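PDB 4NRH: chaperone SycD from Chlamydia pneumoniae, which probably acts as a type III secretion chaperone of the LcrH/SycD family, binding the gatekeeper protein CopN in a complex that directs translocator secretion. Local coordinates for residues F27-D41 with R84-W97. Sequence-based numbering, arbitrary orientation.
Sequences FPDDLESYLEGYVPD and RWLVFFNPFVSKFW
With chi1 at -74°, Leu31 has its CG beside the backbone N, and this, with CD1 anti to CA, carries Leu31 CD1 over the indole of Trp85, 3.7 Å from the centroid of the five-membered ring and 18° off its normal: a CH-pi contact. The six-membered ring of the same indole turns its edge to the face of Phe27, centroids 5.2 Å apart and planes at 89°, a T-shaped pair. Phe88, its CG trans to the backbone N, reaches in among Phe27, Pro28, Leu31 and Tyr34; Tyr34 CE2 meets the edge of the Phe88 ring, 3.6 Å from Phe88 CD1. The extended Arg84 chain lies alongside Glu32, whose CB sits 3.6 Å above the guanidinium centre. Glu32 OE2 stays 4.3 Å from Arg84 NH2 and well out of the guanidinium plane, so the charges are merely near; this oxygen bonds to Gln112 instead. Pro40 CG packs 3.8 Å from Pro91 CB, and Trp97 NE1 donates 2.9 Å to Pro91 O, holding the indole against the interhelical turn. Residues 27-41 thus pack along helix 76-89 and the turn into helix 94-106, where a tetratricopeptide repeat (94-127) begins, while Tyr34 and Tyr38 also pack on Ala284 of CopN. With no salt bridge between the segments and most touching residues buried, apolar and aromatic packing probably does most to hold residues 27-41.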
ATOM      1  N   PHE D  27      -0.207   1.430  -4.053  1.00 37.59           N
ATOM      2  CA  PHE D  27       0.659   0.944  -5.118  1.00 36.39           C
ATOM      3  C   PHE D  27       1.605  -0.123  -4.578  1.00 39.84           C
ATOM      4  O   PHE D  27       1.818  -0.205  -3.367  1.00 43.03           O
ATOM      5  CB  PHE D  27       1.465   2.094  -5.728  1.00 36.26           C
ATOM      6  CG  PHE D  27       0.635   3.280  -6.122  1.00 36.25           C
ATOM      7  CD1 PHE D  27      -0.162   3.239  -7.253  1.00 33.48           C
ATOM      8  CD2 PHE D  27       0.662   4.442  -5.369  1.00 40.02           C
ATOM      9  CE1 PHE D  27      -0.922   4.334  -7.622  1.00 33.42           C
ATOM     10  CE2 PHE D  27      -0.095   5.539  -5.732  1.00 42.76           C
ATOM     11  CZ  PHE D  27      -0.888   5.484  -6.860  1.00 42.12           C
ATOM     12  N   PRO D  28       2.169  -0.952  -5.471  1.00 33.05           N
ATOM     13  CA  PRO D  28       3.224  -1.877  -5.041  1.00 32.95           C
ATOM     14  C   PRO D  28       4.448  -1.118  -4.530  1.00 34.35           C
ATOM     15  O   PRO D  28       4.752  -0.038  -5.036  1.00 42.32           O
ATOM     16  CB  PRO D  28       3.549  -2.662  -6.315  1.00 33.37           C
ATOM     17  CG  PRO D  28       2.327  -2.534  -7.166  1.00 35.10           C
ATOM     18  CD  PRO D  28       1.781  -1.170  -6.875  1.00 35.18           C
ATOM     19  N   ASP D  29       5.131  -1.673  -3.535  1.00 36.45           N
ATOM     20  CA  ASP D  29       6.326  -1.043  -2.984  1.00 41.44           C
ATOM     21  C   ASP D  29       7.501  -1.129  -3.949  1.00 45.66           C
ATOM     22  O   ASP D  29       8.328  -0.218  -4.018  1.00 41.20           O
ATOM     23  CB  ASP D  29       6.706  -1.685  -1.649  1.00 42.51           C
ATOM     24  CG  ASP D  29       5.833  -1.215  -0.505  1.00 42.89           C
ATOM     25  OD1 ASP D  29       5.230  -0.129  -0.624  1.00 51.94           O
ATOM     26  OD2 ASP D  29       5.753  -1.931   0.516  1.00 47.04           O
ATOM     27  N   ASP D  30       7.568  -2.229  -4.691  1.00 45.08           N
ATOM     28  CA  ASP D  30       8.743  -2.540  -5.497  1.00 40.41           C
ATOM     29  C   ASP D  30       8.333  -2.804  -6.943  1.00 34.67           C
ATOM     30  O   ASP D  30       8.028  -3.937  -7.314  1.00 37.33           O
ATOM     31  CB  ASP D  30       9.481  -3.752  -4.915  1.00 39.88           C
ATOM     32  CG  ASP D  30      10.846  -3.977  -5.550  1.00 51.45           C
ATOM     33  OD1 ASP D  30      11.130  -3.398  -6.618  1.00 49.65           O
ATOM     34  OD2 ASP D  30      11.643  -4.745  -4.971  1.00 61.13           O
ATOM     35  N   LEU D  31       8.324  -1.750  -7.752  1.00 38.81           N
ATOM     36  CA  LEU D  31       7.909  -1.861  -9.148  1.00 43.07           C
ATOM     37  C   LEU D  31       8.874  -2.711  -9.973  1.00 39.54           C
ATOM     38  O   LEU D  31       8.483  -3.291 -10.984  1.00 40.42           O
ATOM     39  CB  LEU D  31       7.768  -0.474  -9.777  1.00 40.07           C
ATOM     40  CG  LEU D  31       6.545   0.335  -9.339  1.00 34.00           C
ATOM     41  CD1 LEU D  31       6.419   1.603 -10.167  1.00 34.47           C
ATOM     42  CD2 LEU D  31       5.279  -0.503  -9.442  1.00 30.63           C
ATOM     43  N   GLU D  32      10.131  -2.782  -9.546  1.00 40.07           N
ATOM     44  CA  GLU D  32      11.109  -3.630 -10.219  1.00 42.13           C
ATOM     45  C   GLU D  32      10.707  -5.098 -10.124  1.00 42.54           C
ATOM     46  O   GLU D  32      10.718  -5.823 -11.117  1.00 41.68           O
ATOM     47  CB  GLU D  32      12.506  -3.432  -9.629  1.00 43.26           C
ATOM     48  CG  GLU D  32      13.569  -4.265 -10.321  1.00 47.74           C
ATOM     49  CD  GLU D  32      14.917  -4.199  -9.631  1.00 54.69           C
ATOM     50  OE1 GLU D  32      15.064  -3.411  -8.674  1.00 63.31           O
ATOM     51  OE2 GLU D  32      15.830  -4.943 -10.047  1.00 56.01           O
ATOM     52  N   SER D  33      10.353  -5.525  -8.917  1.00 40.80           N
ATOM     53  CA  SER D  33       9.930  -6.898  -8.676  1.00 40.47           C
ATOM     54  C   SER D  33       8.566  -7.152  -9.311  1.00 41.90           C
ATOM     55  O   SER D  33       8.287  -8.244  -9.803  1.00 37.35           O
ATOM     56  CB  SER D  33       9.881  -7.190  -7.175  1.00 45.94           C
ATOM     57  OG  SER D  33       9.362  -8.482  -6.923  1.00 57.13           O
ATOM     58  N   TYR D  34       7.719  -6.128  -9.278  1.00 34.60           N
ATOM     59  CA  TYR D  34       6.363  -6.206  -9.806  1.00 42.18           C
ATOM     60  C   TYR D  34       6.347  -6.399 -11.324  1.00 41.65           C
ATOM     61  O   TYR D  34       5.444  -7.035 -11.867  1.00 37.69           O
ATOM     62  CB  TYR D  34       5.588  -4.943  -9.413  1.00 37.46           C
ATOM     63  CG  TYR D  34       4.182  -4.849  -9.965  1.00 40.06           C
ATOM     64  CD1 TYR D  34       3.112  -5.427  -9.293  1.00 41.67           C
ATOM     65  CD2 TYR D  34       3.919  -4.148 -11.135  1.00 41.47           C
ATOM     66  CE1 TYR D  34       1.825  -5.335  -9.785  1.00 37.71           C
ATOM     67  CE2 TYR D  34       2.634  -4.047 -11.634  1.00 40.52           C
ATOM     68  CZ  TYR D  34       1.590  -4.644 -10.955  1.00 40.87           C
ATOM     69  OH  TYR D  34       0.308  -4.549 -11.446  1.00 44.00           O
ATOM     70  N   LEU D  35       7.350  -5.848 -12.002  1.00 36.25           N
ATOM     71  CA  LEU D  35       7.397  -5.867 -13.462  1.00 33.98           C
ATOM     72  C   LEU D  35       8.260  -6.997 -14.027  1.00 42.55           C
ATOM     73  O   LEU D  35       8.327  -7.180 -15.242  1.00 45.45           O
ATOM     74  CB  LEU D  35       7.902  -4.524 -13.993  1.00 36.23           C
ATOM     75  CG  LEU D  35       6.975  -3.323 -13.791  1.00 38.52           C
ATOM     76  CD1 LEU D  35       7.672  -2.031 -14.183  1.00 36.15           C
ATOM     77  CD2 LEU D  35       5.683  -3.504 -14.573  1.00 36.23           C
ATOM     78  N   GLU D  36       8.937  -7.735 -13.151  1.00 43.94           N
ATOM     79  CA  GLU D  36       9.830  -8.810 -13.582  1.00 48.52           C
ATOM     80  C   GLU D  36       9.091  -9.911 -14.342  1.00 49.44           C
ATOM     81  O   GLU D  36       8.089 -10.444 -13.867  1.00 42.84           O
ATOM     82  CB  GLU D  36      10.560  -9.407 -12.373  1.00 48.44           C
ATOM     83  CG  GLU D  36      11.893 -10.073 -12.703  1.00 58.92           C
ATOM     84  CD  GLU D  36      11.740 -11.416 -13.395  1.00 71.98           C
ATOM     85  OE1 GLU D  36      10.745 -12.120 -13.123  1.00 76.17           O
ATOM     86  OE2 GLU D  36      12.618 -11.768 -14.211  1.00 75.89           O
ATOM     87  N   GLY D  37       9.600 -10.244 -15.527  1.00 53.85           N
ATOM     88  CA  GLY D  37       9.038 -11.312 -16.334  1.00 48.19           C
ATOM     89  C   GLY D  37       7.695 -10.967 -16.948  1.00 49.18           C
ATOM     90  O   GLY D  37       7.009 -11.834 -17.491  1.00 53.93           O
ATOM     91  N   TYR D  38       7.320  -9.696 -16.862  1.00 47.70           N
ATOM     92  CA  TYR D  38       6.026  -9.242 -17.355  1.00 41.50           C
ATOM     93  C   TYR D  38       6.044  -8.969 -18.854  1.00 41.52           C
ATOM     94  O   TYR D  38       6.818  -8.143 -19.337  1.00 43.65           O
ATOM     95  CB  TYR D  38       5.593  -7.984 -16.601  1.00 36.39           C
ATOM     96  CG  TYR D  38       4.261  -7.413 -17.035  1.00 37.49           C
ATOM     97  CD1 TYR D  38       3.150  -8.230 -17.205  1.00 32.98           C
ATOM     98  CD2 TYR D  38       4.113  -6.050 -17.256  1.00 38.98           C
ATOM     99  CE1 TYR D  38       1.931  -7.704 -17.595  1.00 39.66           C
ATOM    100  CE2 TYR D  38       2.901  -5.516 -17.643  1.00 35.90           C
ATOM    101  CZ  TYR D  38       1.814  -6.345 -17.812  1.00 44.78           C
ATOM    102  OH  TYR D  38       0.607  -5.809 -18.198  1.00 48.95           O
ATOM    103  N   VAL D  39       5.180  -9.666 -19.582  1.00 35.14           N
ATOM    104  CA  VAL D  39       4.955  -9.385 -20.995  1.00 37.85           C
ATOM    105  C   VAL D  39       3.486  -9.048 -21.205  1.00 39.02           C
ATOM    106  O   VAL D  39       2.634  -9.936 -21.172  1.00 45.62           O
ATOM    107  CB  VAL D  39       5.347 -10.577 -21.892  1.00 48.96           C
ATOM    108  CG1 VAL D  39       5.116 -10.238 -23.361  1.00 47.51           C
ATOM    109  CG2 VAL D  39       6.795 -10.971 -21.650  1.00 38.48           C
ATOM    110  N   PRO D  40       3.186  -7.756 -21.414  1.00 38.09           N
ATOM    111  CA  PRO D  40       1.807  -7.280 -21.563  1.00 37.59           C
ATOM    112  C   PRO D  40       1.081  -7.968 -22.713  1.00 39.82           C
ATOM    113  O   PRO D  40       1.575  -7.987 -23.841  1.00 45.90           O
ATOM    114  CB  PRO D  40       1.975  -5.781 -21.839  1.00 41.26           C
ATOM    115  CG  PRO D  40       3.330  -5.440 -21.321  1.00 39.94           C
ATOM    116  CD  PRO D  40       4.166  -6.662 -21.512  1.00 38.49           C
ATOM    117  N   ASP D  41      -0.088  -8.523 -22.420  1.00 43.49           N
ATOM    118  CA  ASP D  41      -0.867  -9.240 -23.419  1.00 38.28           C
ATOM    119  C   ASP D  41      -2.070  -8.394 -23.818  1.00 43.86           C
ATOM    120  O   ASP D  41      -3.018  -8.234 -23.048  1.00 46.72           O
ATOM    121  CB  ASP D  41      -1.310 -10.603 -22.879  1.00 44.49           C
ATOM    122  CG  ASP D  41      -1.845 -11.525 -23.964  1.00 54.38           C
ATOM    123  OD1 ASP D  41      -2.382 -11.030 -24.977  1.00 56.90           O
ATOM    124  OD2 ASP D  41      -1.726 -12.756 -23.797  1.00 61.60           O
ATOM    125  N   ARG D  84       9.351   3.092 -15.002  1.00 33.57           N
ATOM    126  CA  ARG D  84       8.663   1.969 -14.371  1.00 33.49           C
ATOM    127  C   ARG D  84       7.241   2.347 -13.961  1.00 41.75           C
ATOM    128  O   ARG D  84       6.313   1.555 -14.121  1.00 44.60           O
ATOM    129  CB  ARG D  84       9.442   1.458 -13.156  1.00 41.14           C
ATOM    130  CG  ARG D  84      10.731   0.730 -13.504  1.00 46.67           C
ATOM    131  CD  ARG D  84      11.131  -0.230 -12.395  1.00 41.63           C
ATOM    132  NE  ARG D  84      12.277  -1.054 -12.770  1.00 42.54           N
ATOM    133  CZ  ARG D  84      13.464  -1.001 -12.176  1.00 47.63           C
ATOM    134  NH1 ARG D  84      13.666  -0.167 -11.165  1.00 47.64           N
ATOM    135  NH2 ARG D  84      14.449  -1.789 -12.588  1.00 52.02           N
ATOM    136  N   TRP D  85       7.077   3.556 -13.428  1.00 35.24           N
ATOM    137  CA  TRP D  85       5.753   4.066 -13.079  1.00 32.24           C
ATOM    138  C   TRP D  85       4.867   4.190 -14.316  1.00 28.53           C
ATOM    139  O   TRP D  85       3.688   3.835 -14.286  1.00 43.90           O
ATOM    140  CB  TRP D  85       5.860   5.421 -12.374  1.00 32.74           C
ATOM    141  CG  TRP D  85       6.088   5.317 -10.895  1.00 35.07           C
ATOM    142  CD1 TRP D  85       7.219   5.658 -10.213  1.00 34.48           C
ATOM    143  CD2 TRP D  85       5.156   4.843  -9.915  1.00 36.16           C
ATOM    144  NE1 TRP D  85       7.050   5.425  -8.869  1.00 43.45           N
ATOM    145  CE2 TRP D  85       5.791   4.923  -8.660  1.00 37.40           C
ATOM    146  CE3 TRP D  85       3.846   4.356  -9.978  1.00 36.61           C
ATOM    147  CZ2 TRP D  85       5.164   4.536  -7.479  1.00 35.53           C
ATOM    148  CZ3 TRP D  85       3.223   3.972  -8.803  1.00 35.44           C
ATOM    149  CH2 TRP D  85       3.883   4.065  -7.571  1.00 41.73           C
ATOM    150  N   LEU D  86       5.443   4.706 -15.397  1.00 29.26           N
ATOM    151  CA  LEU D  86       4.727   4.856 -16.659  1.00 34.35           C
ATOM    152  C   LEU D  86       4.280   3.502 -17.197  1.00 33.22           C
ATOM    153  O   LEU D  86       3.155   3.349 -17.673  1.00 34.81           O
ATOM    154  CB  LEU D  86       5.603   5.564 -17.690  1.00 35.62           C
ATOM    155  CG  LEU D  86       5.751   7.075 -17.521  1.00 44.46           C
ATOM    156  CD1 LEU D  86       6.783   7.607 -18.494  1.00 33.04           C
ATOM    157  CD2 LEU D  86       4.411   7.765 -17.723  1.00 52.00           C
ATOM    158  N   VAL D  87       5.177   2.526 -17.117  1.00 27.74           N
ATOM    159  CA  VAL D  87       4.884   1.171 -17.560  1.00 39.74           C
ATOM    160  C   VAL D  87       3.813   0.544 -16.668  1.00 33.12           C
ATOM    161  O   VAL D  87       2.956  -0.206 -17.136  1.00 33.91           O
ATOM    162  CB  VAL D  87       6.168   0.304 -17.559  1.00 41.38           C
ATOM    163  CG1 VAL D  87       5.839  -1.167 -17.398  1.00 47.55           C
ATOM    164  CG2 VAL D  87       6.975   0.549 -18.827  1.00 39.76           C
ATOM    165  N   PHE D  88       3.847   0.890 -15.385  1.00 33.06           N
ATOM    166  CA  PHE D  88       2.836   0.437 -14.436  1.00 30.41           C
ATOM    167  C   PHE D  88       1.452   0.958 -14.812  1.00 31.58           C
ATOM    168  O   PHE D  88       0.461   0.233 -14.730  1.00 35.42           O
ATOM    169  CB  PHE D  88       3.204   0.878 -13.013  1.00 31.26           C
ATOM    170  CG  PHE D  88       2.088   0.725 -12.016  1.00 35.78           C
ATOM    171  CD1 PHE D  88       1.869  -0.488 -11.385  1.00 34.52           C
ATOM    172  CD2 PHE D  88       1.273   1.799 -11.693  1.00 34.90           C
ATOM    173  CE1 PHE D  88       0.846  -0.633 -10.465  1.00 41.36           C
ATOM    174  CE2 PHE D  88       0.250   1.661 -10.773  1.00 42.08           C
ATOM    175  CZ  PHE D  88       0.037   0.444 -10.158  1.00 41.58           C
ATOM    176  N   PHE D  89       1.392   2.221 -15.223  1.00 33.96           N
ATOM    177  CA  PHE D  89       0.129   2.854 -15.588  1.00 38.74           C
ATOM    178  C   PHE D  89      -0.383   2.389 -16.949  1.00 37.30           C
ATOM    179  O   PHE D  89      -1.573   2.121 -17.112  1.00 34.81           O
ATOM    180  CB  PHE D  89       0.280   4.376 -15.571  1.00 38.56           C
ATOM    181  CG  PHE D  89       0.330   4.959 -14.189  1.00 44.20           C
ATOM    182  CD1 PHE D  89      -0.591   4.572 -13.228  1.00 44.61           C
ATOM    183  CD2 PHE D  89       1.299   5.888 -13.846  1.00 44.58           C
ATOM    184  CE1 PHE D  89      -0.549   5.102 -11.954  1.00 48.19           C
ATOM    185  CE2 PHE D  89       1.346   6.420 -12.571  1.00 43.24           C
ATOM    186  CZ  PHE D  89       0.421   6.027 -11.624  1.00 45.77           C
ATOM    187  N   ASN D  90       0.514   2.298 -17.926  1.00 32.91           N
ATOM    188  CA  ASN D  90       0.142   1.837 -19.257  1.00 37.34           C
ATOM    189  C   ASN D  90       1.295   1.081 -19.909  1.00 36.53           C
ATOM    190  O   ASN D  90       2.150   1.684 -20.558  1.00 33.41           O
ATOM    191  CB  ASN D  90      -0.286   3.019 -20.135  1.00 34.96           C
ATOM    192  CG  ASN D  90      -0.965   2.583 -21.427  1.00 40.84           C
ATOM    193  OD1 ASN D  90      -0.807   1.449 -21.882  1.00 39.22           O
ATOM    194  ND2 ASN D  90      -1.724   3.494 -22.028  1.00 33.36           N
ATOM    195  N   PRO D  91       1.317  -0.250 -19.739  1.00 40.69           N
ATOM    196  CA  PRO D  91       2.396  -1.108 -20.241  1.00 34.79           C
ATOM    197  C   PRO D  91       2.300  -1.402 -21.736  1.00 40.10           C
ATOM    198  O   PRO D  91       3.102  -2.182 -22.251  1.00 37.65           O
ATOM    199  CB  PRO D  91       2.215  -2.394 -19.435  1.00 29.89           C
ATOM    200  CG  PRO D  91       0.754  -2.448 -19.166  1.00 35.47           C
ATOM    201  CD  PRO D  91       0.305  -1.019 -18.992  1.00 29.69           C
ATOM    202  N   PHE D  92       1.339  -0.791 -22.422  1.00 37.71           N
ATOM    203  CA  PHE D  92       1.161  -1.033 -23.851  1.00 31.24           C
ATOM    204  C   PHE D  92       1.741   0.091 -24.703  1.00 37.63           C
ATOM    205  O   PHE D  92       1.619   0.076 -25.926  1.00 36.28           O
ATOM    206  CB  PHE D  92      -0.321  -1.235 -24.176  1.00 32.46           C
ATOM    207  CG  PHE D  92      -0.941  -2.398 -23.457  1.00 34.92           C
ATOM    208  CD1 PHE D  92      -0.742  -3.692 -23.909  1.00 38.17           C
ATOM    209  CD2 PHE D  92      -1.721  -2.200 -22.329  1.00 39.83           C
ATOM    210  CE1 PHE D  92      -1.306  -4.767 -23.251  1.00 43.23           C
ATOM    211  CE2 PHE D  92      -2.289  -3.272 -21.666  1.00 35.47           C
ATOM    212  CZ  PHE D  92      -2.081  -4.557 -22.129  1.00 39.29           C
ATOM    213  N   VAL D  93       2.376   1.061 -24.053  1.00 39.17           N
ATOM    214  CA  VAL D  93       3.071   2.120 -24.773  1.00 42.64           C
ATOM    215  C   VAL D  93       4.530   1.719 -24.960  1.00 37.85           C
ATOM    216  O   VAL D  93       5.298   1.671 -24.000  1.00 31.73           O
ATOM    217  CB  VAL D  93       2.991   3.466 -24.037  1.00 43.87           C
ATOM    218  CG1 VAL D  93       3.659   4.559 -24.859  1.00 41.58           C
ATOM    219  CG2 VAL D  93       1.540   3.822 -23.743  1.00 38.42           C
ATOM    220  N   SER D  94       4.899   1.426 -26.203  1.00 39.33           N
ATOM    221  CA  SER D  94       6.197   0.831 -26.509  1.00 41.52           C
ATOM    222  C   SER D  94       7.386   1.724 -26.160  1.00 38.37           C
ATOM    223  O   SER D  94       8.445   1.229 -25.777  1.00 38.50           O
ATOM    224  CB  SER D  94       6.262   0.456 -27.990  1.00 32.81           C
ATOM    225  OG  SER D  94       6.118   1.602 -28.809  1.00 34.47           O
ATOM    226  N   LYS D  95       7.214   3.037 -26.293  1.00 33.95           N
ATOM    227  CA  LYS D  95       8.305   3.964 -26.010  1.00 41.53           C
ATOM    228  C   LYS D  95       8.609   4.043 -24.515  1.00 42.29           C
ATOM    229  O   LYS D  95       9.704   4.443 -24.123  1.00 47.89           O
ATOM    230  CB  LYS D  95       7.996   5.356 -26.569  1.00 39.30           C
ATOM    231  CG  LYS D  95       6.945   6.142 -25.810  1.00 42.77           C
ATOM    232  CD  LYS D  95       6.749   7.508 -26.451  1.00 44.82           C
ATOM    233  CE  LYS D  95       5.772   8.364 -25.664  1.00 40.32           C
ATOM    234  NZ  LYS D  95       5.580   9.700 -26.294  1.00 35.69           N
ATOM    235  N   PHE D  96       7.642   3.666 -23.682  1.00 37.78           N
ATOM    236  CA  PHE D  96       7.871   3.609 -22.240  1.00 40.49           C
ATOM    237  C   PHE D  96       8.866   2.499 -21.920  1.00 34.06           C
ATOM    238  O   PHE D  96       9.837   2.709 -21.194  1.00 37.84           O
ATOM    239  CB  PHE D  96       6.566   3.374 -21.472  1.00 29.88           C
ATOM    240  CG  PHE D  96       5.608   4.535 -21.509  1.00 34.47           C
ATOM    241  CD1 PHE D  96       5.969   5.742 -22.088  1.00 31.48           C
ATOM    242  CD2 PHE D  96       4.345   4.418 -20.948  1.00 31.28           C
ATOM    243  CE1 PHE D  96       5.084   6.805 -22.119  1.00 30.38           C
ATOM    244  CE2 PHE D  96       3.457   5.478 -20.975  1.00 30.43           C
ATOM    245  CZ  PHE D  96       3.827   6.673 -21.560  1.00 32.33           C
ATOM    246  N   TRP D  97       8.614   1.319 -22.475  1.00 35.80           N
ATOM    247  CA  TRP D  97       9.506   0.176 -22.315  1.00 37.87           C
ATOM    248  C   TRP D  97      10.875   0.420 -22.947  1.00 43.81           C
ATOM    249  O   TRP D  97      11.899  -0.004 -22.411  1.00 46.18           O
ATOM    250  CB  TRP D  97       8.878  -1.075 -22.930  1.00 38.48           C
ATOM    251  CG  TRP D  97       7.805  -1.703 -22.097  1.00 35.86           C
ATOM    252  CD1 TRP D  97       6.457  -1.577 -22.263  1.00 35.20           C
ATOM    253  CD2 TRP D  97       7.992  -2.583 -20.984  1.00 45.42           C
ATOM    254  NE1 TRP D  97       5.793  -2.316 -21.315  1.00 39.56           N
ATOM    255  CE2 TRP D  97       6.714  -2.942 -20.515  1.00 43.68           C
ATOM    256  CE3 TRP D  97       9.118  -3.098 -20.333  1.00 49.60           C
ATOM    257  CZ2 TRP D  97       6.529  -3.797 -19.431  1.00 42.77           C
ATOM    258  CZ3 TRP D  97       8.933  -3.942 -19.254  1.00 50.72           C
ATOM    259  CH2 TRP D  97       7.648  -4.282 -18.813  1.00 48.58           C
TER